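Local coordinates for protein beta-cardiotoxin OH-27 (Ophiophagus hannah, PDB 3PLC) that is a three-finger cardiotoxin of king cobra venom, an all-beta, disulfide-braced protein that probably acts on the heart of envenomed prey, at residues T6-P9 / L10-T13. Residues are numbered along the deposited sequence; the frame is centred on the assembly and turned at random.
Sequences TPLP and LIYT
At the tip of the first finger of this three-finger toxin, the loop joining strands 2-4 and 12-14 bends so that the exposed side chain of I11 meets those of T6 and L8. CG2 of I11 meets T6 alone, while CD1 reaches both L8 and T6. The CG2 of I11 touches CG2 of T6 at 3.8 Å, the two side chains crossing at about a right angle, whereas CD1 of I11 comes to 3.7 Å from CB of L8 and 3.9 Å from CD1 of L8. L8 and I11 run side by side and point the same way, an apolar contact at the surface. With chi1 at -53°, CG1 of I11 stands beside its own backbone N, and this carries CD1 back to L8 and close to the T6 hydroxyl, CD1 of I11 lying 3.8 Å from OG1 of T6.

That hydroxyl also shapes the loop. T6 holds OG1 between its backbone N and carbonyl carbon (chi1 72°), where it accepts the N-H of L8 in an ST turn across P7. P9 carries the chain round to L10. Below the loop T13 pairs through its backbone with C3, and within the loop the carbonyl oxygen of T6 accepts a hydrogen bond from NH1 of R38, on strand 37-41. The L8 N to T6 OG1 bond is 2.8 Å long and distinctly bent, with 142° at the hydrogen.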
loop_
_atom_site.group_PDB
_atom_site.type_symbol
_atom_site.label_atom_id
_atom_site.label_comp_id
_atom_site.label_asym_id
_atom_site.label_seq_id
_atom_site.Cartn_x
_atom_site.Cartn_y
_atom_site.Cartn_z
ATOM N N THR A 6 1.004 1.700 -8.183
ATOM C CA THR A 6 1.592 1.018 -9.321
ATOM C C THR A 6 3.036 0.710 -8.967
ATOM O O THR A 6 3.536 1.193 -7.940
ATOM C CB THR A 6 1.587 1.928 -10.615
ATOM O OG1 THR A 6 2.557 2.971 -10.481
ATOM C CG2 THR A 6 0.250 2.533 -10.883
ATOM N N PRO A 7 3.737 -0.087 -9.803
ATOM C CA PRO A 7 5.173 -0.188 -9.487
ATOM C C PRO A 7 5.932 1.119 -9.769
ATOM O O PRO A 7 7.124 1.245 -9.477
ATOM C CB PRO A 7 5.648 -1.314 -10.416
ATOM C CG PRO A 7 4.381 -2.105 -10.712
ATOM C CD PRO A 7 3.342 -1.052 -10.849
ATOM N N LEU A 8 5.247 2.103 -10.339
ATOM C CA LEU A 8 5.920 3.346 -10.690
ATOM C C LEU A 8 5.898 4.332 -9.505
ATOM O O LEU A 8 5.044 4.203 -8.626
ATOM C CB LEU A 8 5.344 3.914 -11.992
ATOM C CG LEU A 8 5.565 3.011 -13.219
ATOM C CD1 LEU A 8 4.342 2.893 -14.107
ATOM C CD2 LEU A 8 6.747 3.437 -14.052
ATOM N N PRO A 9 6.843 5.309 -9.488
ATOM C CA PRO A 9 7.198 6.197 -8.341
ATOM C C PRO A 9 6.222 7.282 -7.833
ATOM O O PRO A 9 6.397 7.776 -6.669
ATOM C CB PRO A 9 8.478 6.894 -8.809
ATOM C CG PRO A 9 8.474 6.739 -10.300
ATOM C CD PRO A 9 7.831 5.420 -10.575
ATOM N N LEU A 10 5.261 7.705 -8.658
ATOM C CA LEU A 10 4.426 8.852 -8.242
ATOM C C LEU A 10 2.940 8.601 -8.341
ATOM O O LEU A 10 2.169 9.223 -7.609
ATOM C CB LEU A 10 4.743 10.100 -9.068
ATOM C CG LEU A 10 6.109 10.767 -8.897
ATOM C CD1 LEU A 10 6.365 11.717 -10.074
ATOM C CD2 LEU A 10 6.217 11.494 -7.553
ATOM N N ILE A 11 2.541 7.716 -9.253
ATOM C CA ILE A 11 1.131 7.416 -9.471
ATOM C C ILE A 11 0.403 6.974 -8.209
ATOM O O ILE A 11 0.954 6.257 -7.398
ATOM C CB ILE A 11 0.935 6.429 -10.646
ATOM C CG1 ILE A 11 1.658 6.994 -11.883
ATOM C CG2 ILE A 11 -0.554 6.199 -10.926
ATOM C CD1 ILE A 11 2.301 5.956 -12.768
ATOM N N TYR A 12 -0.825 7.458 -8.035
ATOM C CA TYR A 12 -1.634 7.157 -6.853
ATOM C C TYR A 12 -3.124 7.072 -7.170
ATOM O O TYR A 12 -3.552 7.490 -8.241
ATOM C CB TYR A 12 -1.386 8.213 -5.769
ATOM C CG TYR A 12 -1.955 9.570 -6.109
ATOM C CD1 TYR A 12 -3.294 9.870 -5.847
ATOM C CD2 TYR A 12 -1.154 10.564 -6.700
ATOM C CE1 TYR A 12 -3.828 11.100 -6.167
ATOM C CE2 TYR A 12 -1.690 11.811 -7.033
ATOM C CZ TYR A 12 -3.024 12.065 -6.762
ATOM O OH TYR A 12 -3.568 13.285 -7.067
ATOM N N THR A 13 -3.903 6.517 -6.238
ATOM C CA THR A 13 -5.359 6.704 -6.215
ATOM C C THR A 13 -5.733 7.198 -4.832
ATOM O O THR A 13 -4.940 7.071 -3.863
ATOM C CB THR A 13 -6.195 5.396 -6.405
ATOM O OG1 THR A 13 -5.338 4.252 -6.407
ATOM C CG2 THR A 13 -7.046 5.423 -7.692
#